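Local coordinates for subdomain of Desmoplakin Carboxy-Terminal domain (DPCT) (Homo sapiens, PDB 1LM5), which probably links intermediate filaments to desmosomes, as a filament-binding plakin-repeat fragment of the desmoplakin carboxy-terminal region, at residues B[9-14]-B[193-198]; B[43-48]-B[119-124]. All blocks are in the same frame, centred on the assembly; numbering follows the deposited sequence.

Contact 1. Residues B[9-14]-B[193-198]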
loop_
_atom_site.group_PDB
_atom_site.type_symbol
_atom_site.label_atom_id
_atom_site.label_comp_id
_atom_site.label_asym_id
_atom_site.label_seq_id
_atom_site.Cartn_x
_atom_site.Cartn_y
_atom_site.Cartn_z
ATOM N N SER B 9 -11.445 -2.274 -3.693
ATOM C CA SER B 9 -11.300 -1.348 -2.585
ATOM C C SER B 9 -12.255 -1.780 -1.486
ATOM O O SER B 9 -13.286 -2.403 -1.753
ATOM C CB SER B 9 -11.695 0.045 -3.050
ATOM O OG SER B 9 -12.982 -0.023 -3.654
ATOM N N PRO B 10 -11.925 -1.466 -0.227
ATOM C CA PRO B 10 -12.830 -1.859 0.848
ATOM C C PRO B 10 -14.114 -1.035 0.745
ATOM O O PRO B 10 -14.114 0.085 0.216
ATOM C CB PRO B 10 -12.059 -1.491 2.117
ATOM C CG PRO B 10 -10.625 -1.512 1.693
ATOM C CD PRO B 10 -10.681 -0.886 0.315
ATOM N N ILE B 11 -15.208 -1.595 1.226
ATOM C CA ILE B 11 -16.463 -0.868 1.230
ATOM C C ILE B 11 -16.186 0.318 2.135
ATOM O O ILE B 11 -15.730 0.156 3.265
ATOM C CB ILE B 11 -17.567 -1.742 1.797
ATOM C CG1 ILE B 11 -17.826 -2.887 0.813
ATOM C CG2 ILE B 11 -18.822 -0.920 2.060
ATOM C CD1 ILE B 11 -18.693 -3.975 1.355
ATOM N N ALA B 12 -16.457 1.516 1.634
ATOM C CA ALA B 12 -16.168 2.723 2.383
ATOM C C ALA B 12 -17.311 3.259 3.206
ATOM O O ALA B 12 -17.107 3.765 4.305
ATOM C CB ALA B 12 -15.701 3.808 1.425
ATOM N N ALA B 13 -18.515 3.154 2.667
ATOM C CA ALA B 13 -19.661 3.701 3.343
ATOM C C ALA B 13 -20.958 3.071 2.894
ATOM O O ALA B 13 -20.980 2.101 2.138
ATOM C CB ALA B 13 -19.704 5.203 3.124
ATOM N N ILE B 14 -22.040 3.689 3.328
ATOM C CA ILE B 14 -23.371 3.196 3.075
ATOM C C ILE B 14 -24.187 4.114 2.197
ATOM O O ILE B 14 -24.053 5.328 2.267
ATOM C CB ILE B 14 -24.091 3.055 4.414
ATOM C CG1 ILE B 14 -23.308 2.085 5.298
ATOM C CG2 ILE B 14 -25.526 2.620 4.203
ATOM C CD1 ILE B 14 -23.310 0.677 4.777
ATOM N N ARG B 193 -16.530 3.019 -2.504
ATOM C CA ARG B 193 -17.417 1.876 -2.590
ATOM C C ARG B 193 -18.469 1.934 -1.505
ATOM O O ARG B 193 -18.150 2.016 -0.320
ATOM C CB ARG B 193 -16.608 0.596 -2.479
ATOM C CG ARG B 193 -17.369 -0.656 -2.784
ATOM C CD ARG B 193 -16.372 -1.803 -2.955
ATOM N NE ARG B 193 -15.465 -1.531 -4.062
ATOM C CZ ARG B 193 -15.780 -1.687 -5.345
ATOM N NH1 ARG B 193 -16.979 -2.127 -5.696
ATOM N NH2 ARG B 193 -14.894 -1.378 -6.278
ATOM N N LEU B 194 -19.728 1.886 -1.927
ATOM C CA LEU B 194 -20.850 1.965 -1.007
ATOM C C LEU B 194 -21.697 0.711 -1.040
ATOM O O LEU B 194 -21.811 0.055 -2.073
ATOM C CB LEU B 194 -21.764 3.140 -1.369
ATOM C CG LEU B 194 -21.141 4.501 -1.674
ATOM C CD1 LEU B 194 -22.253 5.543 -1.795
ATOM C CD2 LEU B 194 -20.168 4.879 -0.575
ATOM N N LEU B 195 -22.291 0.401 0.102
ATOM C CA LEU B 195 -23.180 -0.738 0.229
ATOM C C LEU B 195 -24.550 -0.139 0.497
ATOM O O LEU B 195 -24.695 0.683 1.404
ATOM C CB LEU B 195 -22.791 -1.593 1.425
ATOM C CG LEU B 195 -22.423 -3.052 1.219
ATOM C CD1 LEU B 195 -22.427 -3.748 2.574
ATOM C CD2 LEU B 195 -23.385 -3.706 0.246
ATOM N N GLU B 196 -25.552 -0.529 -0.283
ATOM C CA GLU B 196 -26.889 -0.006 -0.061
ATOM C C GLU B 196 -27.492 -0.570 1.224
ATOM O O GLU B 196 -27.211 -1.703 1.610
ATOM C CB GLU B 196 -27.797 -0.343 -1.239
ATOM C CG GLU B 196 -27.434 0.400 -2.497
ATOM C CD GLU B 196 -28.383 0.100 -3.644
ATOM O OE1 GLU B 196 -28.158 0.647 -4.744
ATOM O OE2 GLU B 196 -29.345 -0.675 -3.447
ATOM N N ALA B 197 -28.317 0.235 1.884
ATOM C CA ALA B 197 -28.969 -0.172 3.114
ATOM C C ALA B 197 -30.383 0.392 3.116
ATOM O O ALA B 197 -30.615 1.519 2.668
ATOM C CB ALA B 197 -28.205 0.350 4.317
ATOM N N ALA B 198 -31.317 -0.400 3.618
ATOM C CA ALA B 198 -32.714 0.001 3.687
ATOM C C ALA B 198 -33.258 -0.443 5.033
ATOM O O ALA B 198 -32.689 -1.331 5.669
ATOM C CB ALA B 198 -33.503 -0.657 2.556
HETATM O O HOH W 1 -14.014 2.492 -1.281
#

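Contact 2. Residues B[43-48]-B[119-124]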
loop_
_atom_site.group_PDB
_atom_site.type_symbol
_atom_site.label_atom_id
_atom_site.label_comp_id
_atom_site.label_asym_id
_atom_site.label_seq_id
_atom_site.Cartn_x
_atom_site.Cartn_y
_atom_site.Cartn_z
ATOM N N LEU B 43 -16.372 -1.805 9.360
ATOM C CA LEU B 43 -15.361 -0.892 9.898
ATOM C C LEU B 43 -14.067 -1.665 10.146
ATOM O O LEU B 43 -12.983 -1.130 9.963
ATOM C CB LEU B 43 -15.822 -0.260 11.217
ATOM C CG LEU B 43 -16.532 1.097 11.303
ATOM C CD1 LEU B 43 -16.479 1.826 9.979
ATOM C CD2 LEU B 43 -17.934 0.906 11.797
ATOM N N GLU B 44 -14.177 -2.917 10.577
ATOM C CA GLU B 44 -12.966 -3.703 10.806
ATOM C C GLU B 44 -12.239 -3.851 9.488
ATOM O O GLU B 44 -11.029 -3.718 9.422
ATOM C CB GLU B 44 -13.303 -5.090 11.345
ATOM C CG GLU B 44 -13.892 -5.077 12.733
ATOM C CD GLU B 44 -14.312 -6.453 13.178
ATOM O OE1 GLU B 44 -14.626 -7.287 12.303
ATOM O OE2 GLU B 44 -14.344 -6.691 14.400
ATOM N N ALA B 45 -12.997 -4.123 8.435
ATOM C CA ALA B 45 -12.406 -4.292 7.119
ATOM C C ALA B 45 -11.583 -3.058 6.766
ATOM O O ALA B 45 -10.561 -3.160 6.097
ATOM C CB ALA B 45 -13.491 -4.521 6.082
ATOM N N GLN B 46 -12.025 -1.896 7.233
ATOM C CA GLN B 46 -11.304 -0.670 6.946
ATOM C C GLN B 46 -10.114 -0.564 7.871
ATOM O O GLN B 46 -9.001 -0.332 7.430
ATOM C CB GLN B 46 -12.216 0.534 7.141
ATOM C CG GLN B 46 -13.455 0.480 6.290
ATOM C CD GLN B 46 -14.292 1.708 6.477
ATOM O OE1 GLN B 46 -14.087 2.451 7.425
ATOM N NE2 GLN B 46 -15.248 1.931 5.579
ATOM N N ALA B 47 -10.357 -0.758 9.162
ATOM C CA ALA B 47 -9.278 -0.661 10.131
ATOM C C ALA B 47 -8.123 -1.600 9.807
ATOM O O ALA B 47 -6.961 -1.196 9.844
ATOM C CB ALA B 47 -9.805 -0.960 11.537
ATOM N N CYS B 48 -8.422 -2.852 9.481
ATOM C CA CYS B 48 -7.334 -3.789 9.218
ATOM C C CYS B 48 -6.674 -3.609 7.858
ATOM O O CYS B 48 -5.714 -4.302 7.544
ATOM C CB CYS B 48 -7.811 -5.226 9.381
ATOM S SG CYS B 48 -8.804 -5.808 8.029
ATOM N N LEU B 119 -8.017 -11.286 7.942
ATOM C CA LEU B 119 -7.248 -11.804 6.820
ATOM C C LEU B 119 -8.056 -11.727 5.532
ATOM O O LEU B 119 -7.539 -11.358 4.475
ATOM C CB LEU B 119 -6.846 -13.252 7.085
ATOM C CG LEU B 119 -5.924 -13.431 8.282
ATOM C CD1 LEU B 119 -5.715 -14.926 8.551
ATOM C CD2 LEU B 119 -4.607 -12.754 7.997
ATOM N N GLU B 120 -9.331 -12.067 5.621
ATOM C CA GLU B 120 -10.182 -12.029 4.445
ATOM C C GLU B 120 -10.403 -10.613 3.951
ATOM O O GLU B 120 -10.354 -10.353 2.753
ATOM C CB GLU B 120 -11.509 -12.693 4.753
ATOM C CG GLU B 120 -11.322 -14.164 5.098
ATOM C CD GLU B 120 -12.575 -14.795 5.618
ATOM O OE1 GLU B 120 -13.501 -14.046 6.007
ATOM O OE2 GLU B 120 -12.626 -16.041 5.658
ATOM N N PHE B 121 -10.649 -9.708 4.885
ATOM C CA PHE B 121 -10.852 -8.316 4.539
ATOM C C PHE B 121 -9.635 -7.831 3.764
ATOM O O PHE B 121 -9.763 -7.187 2.731
ATOM C CB PHE B 121 -10.988 -7.466 5.797
ATOM C CG PHE B 121 -12.254 -7.700 6.565
ATOM C CD1 PHE B 121 -12.289 -7.456 7.936
ATOM C CD2 PHE B 121 -13.414 -8.121 5.925
ATOM C CE1 PHE B 121 -13.471 -7.624 8.661
ATOM C CE2 PHE B 121 -14.606 -8.296 6.635
ATOM C CZ PHE B 121 -14.633 -8.046 8.008
ATOM N N GLN B 122 -8.446 -8.133 4.283
ATOM C CA GLN B 122 -7.226 -7.696 3.621
ATOM C C GLN B 122 -7.090 -8.378 2.274
ATOM O O GLN B 122 -6.885 -7.730 1.251
ATOM C CB GLN B 122 -6.004 -8.005 4.496
ATOM C CG GLN B 122 -6.006 -7.260 5.825
ATOM C CD GLN B 122 -4.855 -7.662 6.735
ATOM O OE1 GLN B 122 -4.154 -8.644 6.479
ATOM N NE2 GLN B 122 -4.670 -6.908 7.816
ATOM N N TYR B 123 -7.219 -9.698 2.281
ATOM C CA TYR B 123 -7.091 -10.472 1.065
ATOM C C TYR B 123 -7.967 -9.939 -0.061
ATOM O O TYR B 123 -7.493 -9.686 -1.169
ATOM C CB TYR B 123 -7.446 -11.926 1.349
ATOM C CG TYR B 123 -7.196 -12.814 0.167
ATOM C CD1 TYR B 123 -5.913 -13.236 -0.143
ATOM C CD2 TYR B 123 -8.243 -13.203 -0.671
ATOM C CE1 TYR B 123 -5.673 -14.021 -1.253
ATOM C CE2 TYR B 123 -8.011 -13.988 -1.782
ATOM C CZ TYR B 123 -6.724 -14.393 -2.068
ATOM O OH TYR B 123 -6.474 -15.168 -3.177
ATOM N N LEU B 124 -9.250 -9.773 0.237
ATOM C CA LEU B 124 -10.225 -9.288 -0.725
ATOM C C LEU B 124 -9.963 -7.884 -1.224
ATOM O O LEU B 124 -10.463 -7.504 -2.273
ATOM C CB LEU B 124 -11.631 -9.330 -0.123
ATOM C CG LEU B 124 -12.271 -10.711 0.021
ATOM C CD1 LEU B 124 -13.553 -10.586 0.833
ATOM C CD2 LEU B 124 -12.542 -11.304 -1.360
#

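Contact 1. Residues B[9-14]-B[193-198]
Leu195 packs between Ile11 and Ile14 on one face of the parallel strand pair 11-14 and 193-197. CD1 of Ile11 comes to 3.8 Å from CG of Leu195, the two side chains meeting at a slant, while CD1 of Ile14 lies 4.1 Å from CB of Leu195. The CG2 branch of Ile14, anti to its backbone N because chi1 is -59°, reaches diagonally across to CB of Ala197 at 3.5 Å, two residues beyond Leu195 on the partner strand. Ala13 and Leu194 share the reverse face, where CB of Ala13 meets the CD2 branch of Leu194 at 3.7 Å.

The backbone bonds set the register. Leu195 N donates to Ala13 O (3.0 Å), and Arg193 O accepts from both Ala12 N (2.6 Å) and Ala13 N (3.2 Å). One carbonyl facing consecutive amides, with a helix-like backbone at Ala12, fits a beta bulge; beyond it Ala13 pairs regularly with Leu194 and Ile14 with Leu195. Further out, a water bridges Pro10 O and Arg193 N. At the polar edge Arg193, bent at chi3 (-61°), brings NE to Ser9 OG at 2.9 Å; the hydroxyl lies close to the guanidinium plane and the N-H points almost straight at it (161°). The NH1 end is held separately by Ser184.

These two strands are the inner pair of a mixed four-stranded sheet, flanked by antiparallel strands 21-23 and 185-186. Helix 177-183 covers the face carrying Ile11 and Leu195, touching both through Ala180, and its Tyr177 hydroxyl is hydrogen-bonded to the backbone N of Ile11.

Contact 2. Residues B[43-48]-B[119-124]
Ala45 sits over one face of the Phe121 ring in a CH-pi contact, part of the apolar meeting between 43-48 and 119-124. Its CB lies 3.6 Å from the ring centroid and 16° off the ring normal, displaced toward the rim on the CG side, with CG of Phe121 only 3.4 Å away. The main chain joins in: CA of Ala45 is 3.3 Å from CD1 of Phe121. Such an approach brings the ring against the helix backbone itself, and the CA atoms of Ala45 and Phe121 are 5.0 Å apart. CB of Glu44 adds a slanting contact with CE1 of Phe121 at 3.7 Å.

Sulfur supplies a second kind of contact. Cys48 SG lies at the ring edge, 82° off the normal, and packs on CB of Phe121 at 3.5 Å. The chi1 torsion sets SG between the backbone N and carbonyl carbon of its own residue, facing helix 112-124; CG of Gln122 also borders it.

The segments lie on helices 36-47 and 112-124, with Cys48 just past the first. They occupy corresponding positions in the two plectin-repeat sequence ranges, consistent with a plakin-repeat arrangement in which like parts of successive repeats meet.

Among polar interactions, Gln122 NE2 donates to Cys48 O at 2.8 Å, with the donor tilted 21° from the carbonyl plane. The extended Gln122 side chain carries its amide to this carbonyl, just beyond helix 36-47. Two further bonds fix that amide: NE2 also donates to Ala86 O, and OE1 accepts from Val129 N. Glu44 OE1, in plane with the Phe121 ring at its edge, forms a salt bridge with Arg117, while OE2 accepts from Gln40 NE2.

Overall arrangement
The two contacts have centres about 14 Å apart. Contact 1 pairs strands from near the two chain ends, 179 residues apart, whereas contact 2 joins helices 36-47 and 112-124; its centre lies about 3 Å from the centre of the chain, against about 11 Å for contact 1. Along the sequence both segments of contact 2 fall between those of contact 1. Gln46, on helix 36-47, connects them directly: its NE2 probably hydrogen-bonds to Ala12 O (2.9 Å) and Ile11 O (3.0 Å). Helix 177-183 is shared as well, since Tyr177 touches both Pro10 and Ala45. The sheet near the chain ends and the central helix packing are thus joined through Gln46 and helix 177-183.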